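Long-range contact in reticulocyte binding protein (Streptococcus agalactiae COH1, PDB 3FAW), which is a cell-wall-anchored pullulanase that probably hydrolyses alpha-1,6-glucosidic branch links in pullulan and related alpha-glucans such as glycogen: residues 535-548 / 729-741. Residues are numbered along the deposited sequence; the frame is centred on the assembly and turned at random.
Sequences AFITGGPQSLQGIF and DIKEKDLVIAYQT
Backbone pairing between Q542 and D734 sets the antiparallel register: Q542 N donates to D734 O (3.1 Å), and D734 N returns a bond to Q542 O (2.9 Å) from well above the carbonyl plane. S543 and K733 follow as a non-hydrogen-bonded pair. One step on, where helix 544-551 begins, L544 N donates to E732 O (3.2 Å), approaching almost in line with the C=O bond (C=O...N angle 167°). That oxygen also receives a bond from a water, which is hydrogen-bonded to S543 OG and accepts from Q545 N, so the first turn of the helix is tied to the other chain segment twice. D734 braces its own loop, OD2 accepting from K731 N and OD1 from L735 N, each on its anti lone pair; R760 adds a salt bridge to OD1. This two-stranded patch joins the TIM-barrel part of the chain, between barrel strands 513-516 and 566-568, to the C-terminal beta domain of the pullulanase, whose antiparallel sheet includes strand 736-742. Apolar side chains fill the rest of the contact. L544 CD1 presses on I730 CG2, from the loop before strand 733-734, at 3.4 Å, tighter than usual for two carbons. With CG1 anti to its backbone N (chi1 -164°), I737, on strand 736-742, sends CD1 to I547 CG2 (3.6 Å), while its CG2 branch meets F536 CZ (3.6 Å), the two side chains crossing at about a right angle. L735 CD2 rests against the G540-P541 peptide, 3.4 Å from G540 C.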
loop_
_atom_site.group_PDB
_atom_site.type_symbol
_atom_site.label_atom_id
_atom_site.label_comp_id
_atom_site.label_asym_id
_atom_site.label_seq_id
_atom_site.Cartn_x
_atom_site.Cartn_y
_atom_site.Cartn_z
ATOM N N ALA A 535 -0.518 -0.630 -26.899
ATOM C CA ALA A 535 -0.975 -1.928 -26.408
ATOM C C ALA A 535 -2.413 -2.156 -26.890
ATOM O O ALA A 535 -2.837 -1.522 -27.855
ATOM C CB ALA A 535 -0.876 -1.984 -24.887
ATOM N N PHE A 536 -3.163 -3.043 -26.233
ATOM C CA PHE A 536 -4.464 -3.477 -26.764
ATOM C C PHE A 536 -5.445 -2.336 -27.070
ATOM O O PHE A 536 -6.010 -2.293 -28.159
ATOM C CB PHE A 536 -5.139 -4.488 -25.834
ATOM C CG PHE A 536 -6.282 -5.229 -26.478
ATOM C CD1 PHE A 536 -6.036 -6.275 -27.359
ATOM C CD2 PHE A 536 -7.598 -4.882 -26.207
ATOM C CE1 PHE A 536 -7.081 -6.960 -27.960
ATOM C CE2 PHE A 536 -8.654 -5.566 -26.804
ATOM C CZ PHE A 536 -8.396 -6.602 -27.684
ATOM N N ILE A 537 -5.652 -1.428 -26.117
ATOM C CA ILE A 537 -6.601 -0.322 -26.306
ATOM C C ILE A 537 -5.959 0.952 -26.885
ATOM O O ILE A 537 -6.638 1.969 -27.015
ATOM C CB ILE A 537 -7.376 0.025 -24.997
ATOM C CG1 ILE A 537 -6.490 0.784 -23.993
ATOM C CG2 ILE A 537 -7.975 -1.244 -24.383
ATOM C CD1 ILE A 537 -7.149 1.030 -22.637
ATOM N N THR A 538 -4.672 0.890 -27.231
ATOM C CA THR A 538 -3.941 2.049 -27.763
ATOM C C THR A 538 -3.219 1.742 -29.087
ATOM O O THR A 538 -2.173 2.328 -29.389
ATOM C CB THR A 538 -2.926 2.592 -26.728
ATOM O OG1 THR A 538 -2.072 1.531 -26.288
ATOM C CG2 THR A 538 -3.654 3.192 -25.526
ATOM N N GLY A 539 -3.784 0.821 -29.866
ATOM C CA GLY A 539 -3.320 0.562 -31.235
ATOM C C GLY A 539 -2.164 -0.410 -31.422
ATOM O O GLY A 539 -1.619 -0.507 -32.518
ATOM N N GLY A 540 -1.790 -1.137 -30.371
ATOM C CA GLY A 540 -0.720 -2.137 -30.467
ATOM C C GLY A 540 -1.259 -3.557 -30.363
ATOM O O GLY A 540 -1.698 -3.963 -29.286
ATOM N N PRO A 541 -1.232 -4.327 -31.473
ATOM C CA PRO A 541 -1.761 -5.697 -31.443
ATOM C C PRO A 541 -1.115 -6.600 -30.383
ATOM O O PRO A 541 0.104 -6.616 -30.239
ATOM C CB PRO A 541 -1.466 -6.217 -32.854
ATOM C CG PRO A 541 -1.370 -5.007 -33.693
ATOM C CD PRO A 541 -0.745 -3.969 -32.818
ATOM N N GLN A 542 -1.942 -7.335 -29.648
ATOM C CA GLN A 542 -1.471 -8.242 -28.601
ATOM C C GLN A 542 -1.937 -9.660 -28.902
ATOM O O GLN A 542 -2.968 -9.851 -29.543
ATOM C CB GLN A 542 -2.006 -7.808 -27.232
ATOM C CG GLN A 542 -1.664 -6.369 -26.829
ATOM C CD GLN A 542 -0.179 -6.148 -26.585
ATOM O OE1 GLN A 542 0.453 -5.315 -27.240
ATOM N NE2 GLN A 542 0.386 -6.895 -25.645
ATOM N N SER A 543 -1.178 -10.651 -28.440
ATOM C CA SER A 543 -1.598 -12.049 -28.538
ATOM C C SER A 543 -2.916 -12.226 -27.780
ATOM O O SER A 543 -2.999 -11.913 -26.594
ATOM C CB SER A 543 -0.528 -12.983 -27.967
ATOM O OG SER A 543 -0.940 -14.337 -28.031
ATOM N N LEU A 544 -3.942 -12.712 -28.471
ATOM C CA LEU A 544 -5.286 -12.804 -27.892
ATOM C C LEU A 544 -5.404 -13.901 -26.835
ATOM O O LEU A 544 -6.248 -13.815 -25.948
ATOM C CB LEU A 544 -6.333 -13.027 -28.986
ATOM C CG LEU A 544 -6.379 -11.972 -30.100
ATOM C CD1 LEU A 544 -7.525 -12.270 -31.039
ATOM C CD2 LEU A 544 -6.490 -10.557 -29.533
ATOM N N GLN A 545 -4.566 -14.930 -26.930
ATOM C CA GLN A 545 -4.563 -15.998 -25.925
ATOM C C GLN A 545 -4.111 -15.447 -24.568
ATOM O O GLN A 545 -4.722 -15.734 -23.541
ATOM C CB GLN A 545 -3.667 -17.159 -26.369
ATOM C CG GLN A 545 -3.941 -18.480 -25.647
ATOM C CD GLN A 545 -5.352 -19.018 -25.879
ATOM O OE1 GLN A 545 -5.890 -19.708 -24.878
ATOM N NE2 GLN A 545 -5.946 -18.813 -26.939
ATOM N N GLY A 546 -3.051 -14.643 -24.586
ATOM C CA GLY A 546 -2.548 -13.976 -23.385
ATOM C C GLY A 546 -3.557 -13.020 -22.777
ATOM O O GLY A 546 -3.734 -13.000 -21.561
ATOM N N ILE A 547 -4.209 -12.228 -23.629
ATOM C CA ILE A 547 -5.298 -11.336 -23.212
ATOM C C ILE A 547 -6.434 -12.159 -22.604
ATOM O O ILE A 547 -6.922 -11.842 -21.520
ATOM C CB ILE A 547 -5.863 -10.493 -24.400
ATOM C CG1 ILE A 547 -4.787 -9.589 -25.015
ATOM C CG2 ILE A 547 -7.034 -9.606 -23.953
ATOM C CD1 ILE A 547 -4.335 -8.469 -24.112
ATOM N N PHE A 548 -6.828 -13.227 -23.299
ATOM C CA PHE A 548 -7.918 -14.093 -22.851
ATOM C C PHE A 548 -7.613 -14.725 -21.496
ATOM O O PHE A 548 -8.460 -14.737 -20.609
ATOM C CB PHE A 548 -8.207 -15.191 -23.885
ATOM C CG PHE A 548 -9.297 -16.143 -23.466
ATOM C CD1 PHE A 548 -10.566 -15.671 -23.166
ATOM C CD2 PHE A 548 -9.051 -17.506 -23.359
ATOM C CE1 PHE A 548 -11.579 -16.539 -22.768
ATOM C CE2 PHE A 548 -10.061 -18.383 -22.969
ATOM C CZ PHE A 548 -11.324 -17.897 -22.672
ATOM N N ASP A 729 -11.473 -12.897 -39.666
ATOM C CA ASP A 729 -10.201 -12.215 -39.939
ATOM C C ASP A 729 -9.313 -12.032 -38.692
ATOM O O ASP A 729 -8.367 -11.245 -38.710
ATOM C CB ASP A 729 -10.454 -10.867 -40.629
ATOM C CG ASP A 729 -11.123 -9.847 -39.722
ATOM O OD1 ASP A 729 -11.466 -10.189 -38.574
ATOM O OD2 ASP A 729 -11.311 -8.697 -40.167
ATOM N N ILE A 730 -9.617 -12.769 -37.624
ATOM C CA ILE A 730 -8.859 -12.692 -36.374
ATOM C C ILE A 730 -7.458 -13.291 -36.537
ATOM O O ILE A 730 -7.310 -14.428 -36.995
ATOM C CB ILE A 730 -9.608 -13.419 -35.229
ATOM C CG1 ILE A 730 -10.888 -12.660 -34.862
ATOM C CG2 ILE A 730 -8.726 -13.572 -33.997
ATOM C CD1 ILE A 730 -10.643 -11.286 -34.248
ATOM N N LYS A 731 -6.436 -12.518 -36.174
ATOM C CA LYS A 731 -5.046 -12.969 -36.269
ATOM C C LYS A 731 -4.507 -13.292 -34.875
ATOM O O LYS A 731 -5.152 -12.977 -33.872
ATOM C CB LYS A 731 -4.180 -11.910 -36.955
ATOM C CG LYS A 731 -4.700 -11.446 -38.322
ATOM C CD LYS A 731 -4.841 -12.595 -39.317
ATOM C CE LYS A 731 -5.368 -12.120 -40.670
ATOM N NZ LYS A 731 -5.351 -13.211 -41.692
ATOM N N GLU A 732 -3.337 -13.930 -34.818
ATOM C CA GLU A 732 -2.758 -14.370 -33.538
ATOM C C GLU A 732 -2.508 -13.180 -32.607
ATOM O O GLU A 732 -2.849 -13.235 -31.428
ATOM C CB GLU A 732 -1.470 -15.178 -33.743
ATOM C CG GLU A 732 -1.031 -15.944 -32.496
ATOM C CD GLU A 732 0.116 -16.912 -32.747
ATOM O OE1 GLU A 732 0.834 -16.761 -33.760
ATOM O OE2 GLU A 732 0.304 -17.829 -31.917
ATOM N N LYS A 733 -1.917 -12.115 -33.148
ATOM C CA LYS A 733 -1.841 -10.825 -32.459
ATOM C C LYS A 733 -2.876 -9.898 -33.082
ATOM O O LYS A 733 -2.869 -9.694 -34.297
ATOM C CB LYS A 733 -0.447 -10.209 -32.590
ATOM C CG LYS A 733 0.651 -10.988 -31.880
ATOM C CD LYS A 733 1.981 -10.262 -31.980
ATOM C CE LYS A 733 3.059 -10.949 -31.165
ATOM N NZ LYS A 733 4.348 -10.201 -31.216
ATOM N N ASP A 734 -3.775 -9.349 -32.272
ATOM C CA ASP A 734 -4.853 -8.518 -32.818
ATOM C C ASP A 734 -5.329 -7.435 -31.847
ATOM O O ASP A 734 -4.806 -7.313 -30.733
ATOM C CB ASP A 734 -6.025 -9.409 -33.259
ATOM C CG ASP A 734 -6.602 -8.995 -34.602
ATOM O OD1 ASP A 734 -6.726 -7.774 -34.837
ATOM O OD2 ASP A 734 -6.936 -9.890 -35.416
ATOM N N LEU A 735 -6.298 -6.635 -32.307
ATOM C CA LEU A 735 -6.870 -5.513 -31.545
ATOM C C LEU A 735 -8.371 -5.669 -31.281
ATOM O O LEU A 735 -9.015 -4.747 -30.784
ATOM C CB LEU A 735 -6.640 -4.199 -32.301
ATOM C CG LEU A 735 -5.191 -3.755 -32.505
ATOM C CD1 LEU A 735 -5.130 -2.613 -33.503
ATOM C CD2 LEU A 735 -4.559 -3.351 -31.184
ATOM N N VAL A 736 -8.927 -6.827 -31.623
ATOM C CA VAL A 736 -10.318 -7.145 -31.284
ATOM C C VAL A 736 -10.350 -8.466 -30.522
ATOM O O VAL A 736 -9.564 -9.371 -30.804
ATOM C CB VAL A 736 -11.231 -7.211 -32.543
ATOM C CG1 VAL A 736 -10.612 -8.072 -33.613
ATOM C CG2 VAL A 736 -12.637 -7.723 -32.178
ATOM N N ILE A 737 -11.242 -8.560 -29.542
ATOM C CA ILE A 737 -11.426 -9.795 -28.782
ATOM C C ILE A 737 -12.877 -9.931 -28.324
ATOM O O ILE A 737 -13.560 -8.938 -28.077
ATOM C CB ILE A 737 -10.456 -9.875 -27.560
ATOM C CG1 ILE A 737 -10.371 -11.308 -27.024
ATOM C CG2 ILE A 737 -10.879 -8.912 -26.447
ATOM C CD1 ILE A 737 -9.251 -11.514 -26.027
ATOM N N ALA A 738 -13.344 -11.171 -28.231
ATOM C CA ALA A 738 -14.688 -11.455 -27.727
ATOM C C ALA A 738 -14.670 -12.722 -26.887
ATOM O O ALA A 738 -14.000 -13.691 -27.239
ATOM C CB ALA A 738 -15.674 -11.597 -28.877
ATOM N N TYR A 739 -15.404 -12.706 -25.777
ATOM C CA TYR A 739 -15.479 -13.863 -24.884
ATOM C C TYR A 739 -16.850 -14.028 -24.254
ATOM O O TYR A 739 -17.581 -13.060 -24.062
ATOM C CB TYR A 739 -14.413 -13.799 -23.782
ATOM C CG TYR A 739 -14.266 -12.458 -23.102
ATOM C CD1 TYR A 739 -14.878 -12.194 -21.874
ATOM C CD2 TYR A 739 -13.489 -11.458 -23.676
ATOM C CE1 TYR A 739 -14.722 -10.960 -21.247
ATOM C CE2 TYR A 739 -13.334 -10.233 -23.065
ATOM C CZ TYR A 739 -13.942 -9.985 -21.852
ATOM O OH TYR A 739 -13.764 -8.751 -21.264
ATOM N N GLN A 740 -17.172 -15.275 -23.930
ATOM C CA GLN A 740 -18.457 -15.624 -23.341
ATOM C C GLN A 740 -18.268 -16.235 -21.957
ATOM O O GLN A 740 -17.377 -17.056 -21.743
ATOM C CB GLN A 740 -19.187 -16.618 -24.237
ATOM C CG GLN A 740 -20.653 -16.820 -23.873
ATOM C CD GLN A 740 -21.279 -17.956 -24.652
ATOM O OE1 GLN A 740 -22.077 -17.613 -25.649
ATOM N NE2 GLN A 740 -21.041 -19.131 -24.363
ATOM N N THR A 741 -19.117 -15.818 -21.024
ATOM C CA THR A 741 -19.174 -16.423 -19.701
ATOM C C THR A 741 -20.627 -16.761 -19.360
ATOM O O THR A 741 -21.560 -16.206 -19.944
ATOM C CB THR A 741 -18.547 -15.506 -18.620
ATOM O OG1 THR A 741 -18.652 -16.138 -17.338
ATOM C CG2 THR A 741 -19.231 -14.141 -18.581
HETATM O O HOH W 1 -2.914 -15.540 -29.508
#